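Local coordinates for putative uncharacterized protein (Streptococcus suis, PDB 4XZ7) that acts as a homodimeric transglutaminase and antiphagocytic virulence factor, its papain-like core probably joining glutamine side chains to amines by acyl transfer, at residues S180-N185 with Y247-D252; Q222-H227 with V265-T270. All blocks are in the same frame, centred on the assembly; numbering follows the deposited sequence.

Contact 1: S180-N185 with Y247-D252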
loop_
_atom_site.group_PDB
_atom_site.type_symbol
_atom_site.label_atom_id
_atom_site.label_comp_id
_atom_site.label_asym_id
_atom_site.label_seq_id
_atom_site.Cartn_x
_atom_site.Cartn_y
_atom_site.Cartn_z
ATOM N N SER B 180 -0.972 -5.018 -0.292
ATOM C CA SER B 180 -0.079 -4.677 -1.390
ATOM C C SER B 180 1.168 -5.562 -1.431
ATOM O O SER B 180 1.785 -5.695 -2.497
ATOM C CB SER B 180 0.334 -3.211 -1.300
ATOM O OG SER B 180 1.404 -3.066 -0.389
ATOM N N VAL B 181 1.564 -6.163 -0.300
ATOM C CA VAL B 181 2.785 -6.994 -0.338
ATOM C C VAL B 181 2.550 -8.511 -0.305
ATOM O O VAL B 181 3.459 -9.271 -0.601
ATOM C CB VAL B 181 3.796 -6.660 0.826
ATOM C CG1 VAL B 181 4.264 -5.224 0.744
ATOM C CG2 VAL B 181 3.214 -6.975 2.206
ATOM N N LYS B 182 1.348 -8.962 0.021
ATOM C CA LYS B 182 1.145 -10.396 0.260
ATOM C C LYS B 182 1.272 -11.250 -1.014
ATOM O O LYS B 182 1.550 -12.449 -0.942
ATOM C CB LYS B 182 -0.217 -10.623 0.919
ATOM C CG LYS B 182 -1.417 -10.270 0.037
ATOM C CD LYS B 182 -2.745 -10.405 0.796
ATOM C CE LYS B 182 -3.945 -10.378 -0.165
ATOM N NZ LYS B 182 -5.253 -10.408 0.530
ATOM N N ASN B 183 1.112 -10.627 -2.177
ATOM C CA ASN B 183 1.221 -11.351 -3.448
ATOM C C ASN B 183 2.448 -11.004 -4.291
ATOM O O ASN B 183 2.573 -11.446 -5.441
ATOM C CB ASN B 183 -0.038 -11.112 -4.281
ATOM C CG ASN B 183 -1.251 -11.838 -3.724
ATOM O OD1 ASN B 183 -1.165 -12.520 -2.697
ATOM N ND2 ASN B 183 -2.390 -11.691 -4.398
ATOM N N ILE B 184 3.355 -10.201 -3.741
ATOM C CA ILE B 184 4.592 -9.925 -4.459
ATOM C C ILE B 184 5.786 -10.432 -3.666
ATOM O O ILE B 184 5.615 -11.006 -2.588
ATOM C CB ILE B 184 4.771 -8.430 -4.768
ATOM C CG1 ILE B 184 4.715 -7.580 -3.493
ATOM C CG2 ILE B 184 3.740 -7.987 -5.782
ATOM C CD1 ILE B 184 4.998 -6.079 -3.737
ATOM N N ASN B 185 6.990 -10.226 -4.199
ATOM C CA ASN B 185 8.170 -10.929 -3.689
ATOM C C ASN B 185 7.853 -12.413 -3.607
ATOM O O ASN B 185 8.161 -13.065 -2.625
ATOM C CB ASN B 185 8.586 -10.385 -2.312
ATOM C CG ASN B 185 8.610 -8.873 -2.274
ATOM O OD1 ASN B 185 9.274 -8.232 -3.089
ATOM N ND2 ASN B 185 7.854 -8.294 -1.355
ATOM N N TYR B 247 -8.340 -4.715 -8.579
ATOM C CA TYR B 247 -8.110 -5.109 -9.967
ATOM C C TYR B 247 -6.928 -6.080 -10.050
ATOM O O TYR B 247 -6.988 -7.141 -10.704
ATOM C CB TYR B 247 -7.846 -3.896 -10.866
ATOM C CG TYR B 247 -7.449 -4.307 -12.269
ATOM C CD1 TYR B 247 -8.407 -4.669 -13.210
ATOM C CD2 TYR B 247 -6.116 -4.368 -12.635
ATOM C CE1 TYR B 247 -8.039 -5.067 -14.493
ATOM C CE2 TYR B 247 -5.738 -4.767 -13.897
ATOM C CZ TYR B 247 -6.694 -5.112 -14.824
ATOM O OH TYR B 247 -6.283 -5.502 -16.075
ATOM N N TYR B 248 -5.863 -5.728 -9.354
ATOM C CA TYR B 248 -4.665 -6.545 -9.363
ATOM C C TYR B 248 -4.908 -7.844 -8.597
ATOM O O TYR B 248 -4.452 -8.913 -9.022
ATOM C CB TYR B 248 -3.489 -5.736 -8.791
ATOM C CG TYR B 248 -3.364 -4.443 -9.556
ATOM C CD1 TYR B 248 -3.018 -4.463 -10.891
ATOM C CD2 TYR B 248 -3.670 -3.223 -8.976
ATOM C CE1 TYR B 248 -2.940 -3.315 -11.627
ATOM C CE2 TYR B 248 -3.585 -2.043 -9.712
ATOM C CZ TYR B 248 -3.223 -2.108 -11.042
ATOM O OH TYR B 248 -3.125 -0.972 -11.817
ATOM N N LEU B 249 -5.666 -7.768 -7.504
ATOM C CA LEU B 249 -5.990 -8.980 -6.743
ATOM C C LEU B 249 -6.886 -9.946 -7.526
ATOM O O LEU B 249 -6.922 -11.158 -7.239
ATOM C CB LEU B 249 -6.676 -8.626 -5.431
ATOM C CG LEU B 249 -5.827 -7.883 -4.411
ATOM C CD1 LEU B 249 -6.751 -7.382 -3.290
ATOM C CD2 LEU B 249 -4.794 -8.838 -3.868
ATOM N N GLY B 250 -7.630 -9.420 -8.495
ATOM C CA GLY B 250 -8.463 -10.279 -9.321
ATOM C C GLY B 250 -7.797 -10.713 -10.615
ATOM O O GLY B 250 -8.347 -11.561 -11.350
ATOM N N SER B 251 -6.631 -10.121 -10.907
ATOM C CA SER B 251 -5.957 -10.346 -12.189
ATOM C C SER B 251 -4.672 -11.176 -12.125
ATOM O O SER B 251 -4.226 -11.702 -13.153
ATOM C CB SER B 251 -5.622 -9.003 -12.841
ATOM O OG SER B 251 -6.798 -8.249 -13.095
ATOM N N ASP B 252 -4.058 -11.278 -10.940
ATOM C CA ASP B 252 -2.769 -11.952 -10.859
ATOM C C ASP B 252 -2.908 -13.461 -10.685
ATOM O O ASP B 252 -4.014 -13.998 -10.593
ATOM C CB ASP B 252 -1.875 -11.360 -9.746
ATOM C CG ASP B 252 -2.343 -11.678 -8.324
ATOM O OD1 ASP B 252 -3.113 -12.627 -8.095
ATOM O OD2 ASP B 252 -1.893 -10.962 -7.402
#

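Contact 2: Q222-H227 with V265-T270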
loop_
_atom_site.group_PDB
_atom_site.type_symbol
_atom_site.label_atom_id
_atom_site.label_comp_id
_atom_site.label_asym_id
_atom_site.label_seq_id
_atom_site.Cartn_x
_atom_site.Cartn_y
_atom_site.Cartn_z
ATOM N N GLN B 222 -15.114 -24.583 -18.213
ATOM C CA GLN B 222 -16.428 -24.618 -17.583
ATOM C C GLN B 222 -16.309 -24.847 -16.083
ATOM O O GLN B 222 -17.015 -24.211 -15.286
ATOM C CB GLN B 222 -17.311 -25.699 -18.214
ATOM C CG GLN B 222 -18.801 -25.482 -17.956
ATOM C CD GLN B 222 -19.350 -24.209 -18.621
ATOM O OE1 GLN B 222 -19.588 -23.196 -17.952
ATOM N NE2 GLN B 222 -19.569 -24.270 -19.936
ATOM N N TYR B 223 -15.410 -25.740 -15.683
ATOM C CA TYR B 223 -15.226 -25.965 -14.248
ATOM C C TYR B 223 -14.797 -24.704 -13.489
ATOM O O TYR B 223 -15.379 -24.340 -12.442
ATOM C CB TYR B 223 -14.189 -27.052 -13.993
ATOM C CG TYR B 223 -14.034 -27.326 -12.514
ATOM C CD1 TYR B 223 -13.063 -26.678 -11.758
ATOM C CD2 TYR B 223 -14.880 -28.216 -11.873
ATOM C CE1 TYR B 223 -12.941 -26.908 -10.414
ATOM C CE2 TYR B 223 -14.755 -28.466 -10.536
ATOM C CZ TYR B 223 -13.788 -27.808 -9.810
ATOM O OH TYR B 223 -13.672 -28.059 -8.472
ATOM N N VAL B 224 -13.756 -24.054 -13.995
ATOM C CA VAL B 224 -13.255 -22.863 -13.323
ATOM C C VAL B 224 -14.347 -21.807 -13.281
ATOM O O VAL B 224 -14.586 -21.215 -12.233
ATOM C CB VAL B 224 -12.015 -22.299 -14.002
ATOM C CG1 VAL B 224 -11.710 -20.872 -13.485
ATOM C CG2 VAL B 224 -10.851 -23.223 -13.754
ATOM N N ALA B 225 -15.042 -21.604 -14.403
ATOM C CA ALA B 225 -16.158 -20.651 -14.435
ATOM C C ALA B 225 -17.238 -20.994 -13.411
ATOM O O ALA B 225 -17.930 -20.104 -12.916
ATOM C CB ALA B 225 -16.771 -20.594 -15.835
ATOM N N ASN B 226 -17.391 -22.285 -13.105
ATOM C CA ASN B 226 -18.395 -22.728 -12.133
ATOM C C ASN B 226 -17.931 -22.761 -10.680
ATOM O O ASN B 226 -18.734 -23.039 -9.788
ATOM C CB ASN B 226 -18.924 -24.121 -12.516
ATOM C CG ASN B 226 -19.963 -24.059 -13.634
ATOM O OD1 ASN B 226 -20.515 -22.992 -13.922
ATOM N ND2 ASN B 226 -20.215 -25.197 -14.282
ATOM N N HIS B 227 -16.654 -22.482 -10.423
ATOM C CA HIS B 227 -16.193 -22.492 -9.030
ATOM C C HIS B 227 -15.359 -21.279 -8.619
ATOM O O HIS B 227 -14.733 -21.266 -7.554
ATOM C CB HIS B 227 -15.409 -23.779 -8.759
ATOM C CG HIS B 227 -16.280 -24.993 -8.733
ATOM N ND1 HIS B 227 -16.414 -25.836 -9.818
ATOM C CD2 HIS B 227 -17.124 -25.459 -7.782
ATOM C CE1 HIS B 227 -17.278 -26.789 -9.521
ATOM N NE2 HIS B 227 -17.728 -26.579 -8.295
ATOM N N VAL B 265 -8.253 -11.292 -16.666
ATOM C CA VAL B 265 -6.864 -11.612 -16.715
ATOM C C VAL B 265 -6.572 -12.761 -15.778
ATOM O O VAL B 265 -5.878 -13.641 -16.143
ATOM C CB VAL B 265 -5.943 -10.413 -16.454
ATOM C CG1 VAL B 265 -4.502 -10.860 -16.374
ATOM C CG2 VAL B 265 -6.097 -9.387 -17.551
ATOM N N GLY B 266 -7.159 -12.755 -14.597
ATOM C CA GLY B 266 -6.979 -13.883 -13.696
ATOM C C GLY B 266 -7.421 -15.206 -14.295
ATOM O O GLY B 266 -6.634 -16.148 -14.408
ATOM N N PHE B 267 -8.693 -15.277 -14.684
ATOM C CA PHE B 267 -9.202 -16.448 -15.403
ATOM C C PHE B 267 -8.289 -16.899 -16.544
ATOM O O PHE B 267 -7.974 -18.074 -16.657
ATOM C CB PHE B 267 -10.579 -16.155 -15.978
ATOM C CG PHE B 267 -11.705 -16.302 -14.999
ATOM C CD1 PHE B 267 -12.462 -17.467 -14.971
ATOM C CD2 PHE B 267 -12.044 -15.258 -14.147
ATOM C CE1 PHE B 267 -13.526 -17.595 -14.095
ATOM C CE2 PHE B 267 -13.110 -15.375 -13.262
ATOM C CZ PHE B 267 -13.857 -16.541 -13.237
ATOM N N SER B 268 -7.873 -15.964 -17.390
ATOM C CA SER B 268 -7.083 -16.291 -18.579
ATOM C C SER B 268 -5.669 -16.763 -18.224
ATOM O O SER B 268 -5.102 -17.624 -18.907
ATOM C CB SER B 268 -7.001 -15.085 -19.526
ATOM O OG SER B 268 -8.299 -14.639 -19.924
ATOM N N THR B 269 -5.095 -16.206 -17.162
ATOM C CA THR B 269 -3.742 -16.603 -16.749
ATOM C C THR B 269 -3.731 -18.003 -16.131
ATOM O O THR B 269 -2.865 -18.830 -16.440
ATOM C CB THR B 269 -3.150 -15.605 -15.749
ATOM O OG1 THR B 269 -3.119 -14.296 -16.344
ATOM C CG2 THR B 269 -1.754 -16.037 -15.324
ATOM N N THR B 270 -4.712 -18.275 -15.277
ATOM C CA THR B 270 -4.844 -19.611 -14.712
ATOM C C THR B 270 -5.131 -20.632 -15.818
ATOM O O THR B 270 -4.588 -21.737 -15.811
ATOM C CB THR B 270 -5.960 -19.659 -13.662
ATOM O OG1 THR B 270 -5.620 -18.779 -12.594
ATOM C CG2 THR B 270 -6.134 -21.086 -13.103
#

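Contact 1: S180-N185 with Y247-D252
Lys182 brings CE, near the end of its chain, to 4.1 Å from Leu249 CD2; the two side chains cross at about a right angle. The lysine reaches this place from a chi1 of 66°, which sets CG between the backbone N and the carbonyl carbon, after which the chain runs extended. Its ammonium end belongs to helix 170-181 instead, since NZ is hydrogen-bonded to Asn179 OD1.

Asn183 follows as the third residue of a type I beta turn from Val181 to Ile184, closed by a 3.3 Å bond from Ile184 N to Val181 O. The turn carries the chain out of helix 170-181 and directs the asparagine side chain toward the end of helix 245-251. There Asn183 ND2 donates to Asp252 OD2 at 3.1 Å. The N-H...O angle is 147°, and OD2 accepts the N-H through its syn lone pair, although it lies 22° out of the asparagine amide plane. Beside the bond, Leu249 CD2 lies 3.8 Å from Asn183 ND2, giving the amide an apolar neighbour. Arg190 bonds two further acceptors of the turn, NH2 to Asn183 OD1 and NH1 to Lys182 O.

Asp252 divides its carboxylate. OD1 caps the backbone N of Phe254 in the turn that leads toward helix 255-259, while OD2 also accepts from Tyr173 OH and Asn167 ND2 of the second subunit, the latter also bonding Asn183 O. Three donors thus gather on one buried oxygen, which would probably stabilise the charged form of the aspartate. The chemistry implies a polar node in which one carboxylate is shared by the linker, the start of the next helix and the second subunit.

Contact 2: Q222-H227 with V265-T270
The ring of Phe267 meets two neighbouring residues of helix 213-227 in different ways. Ala225 CA sits at the ring edge, near its plane, 4.0 Å from Phe267 CE1, whereas Val224 CG1 approaches obliquely. Away from this ring on helix 213-227, Tyr223 and His227 lie against each other, His227 ND1 standing 3.1 Å above the tyrosine ring plane and offset toward its rim, while Tyr223 OH stands 3.8 Å above the His227 ring plane, again offset toward the rim.

These are two helices of the transglutaminase-like core, a papain-like fold in which a helix packs against the domain's sheet. Helix 264-277 fills that role here, with Ser268 and Thr269 touching Val284 of strand 282-288. Helix 213-227 covers another side of it.

The backbones come closest at Val224 and Phe267, where the CA atoms are 7.9 Å apart. Val224 points toward the other helix, and its chi1 of 166°, with CG1 anti to the backbone N, swings that methyl to the ring, where it lies 3.8 Å from both Phe267 CD1 and CE1. The Phe267 side chain leaves its helix at a slant, and the valine and phenylalanine side chains run antiparallel alongside one another. The evidence is therefore for a purely apolar joint, in which the ring reaches the Ala225 backbone carbon. Val256 of helix 255-259 also touches Val224, and Thr228 and Thr312 lie against Phe267, so the joint is part of a wider packed layer.

Some polar side chains turn back on their own helix. His227 ND1 donates to Tyr223 O at 3.2 Å. In the other helix Val265 O accepts twice from one residue: from Thr269 N, and from Thr269 OG1 at 2.8 Å, the hydroxyl standing 40° out of the carbonyl plane.

In the fold
Both contacts are buried, but in different surroundings. Contact 1 lies about 7 Å from the centre of the chain, where the linker meets the transglutaminase-like domain beside the second subunit; its chemistry is mixed, an amide-carboxylate bond beside a leucine, with the exposed Lys182 at its border. Contact 2, about 19 Å from that centre, joins two helices within the domain through hydrocarbon alone. No helix is common to both, and their centres are about 17 Å apart. They nevertheless abut: Ser251 O packs on Val265 CG1 at 3.3 Å, linking the end of helix 245-251 to helix 264-277. Tyr169 of the second subunit touches both residues, placing this seam at the dimer interface.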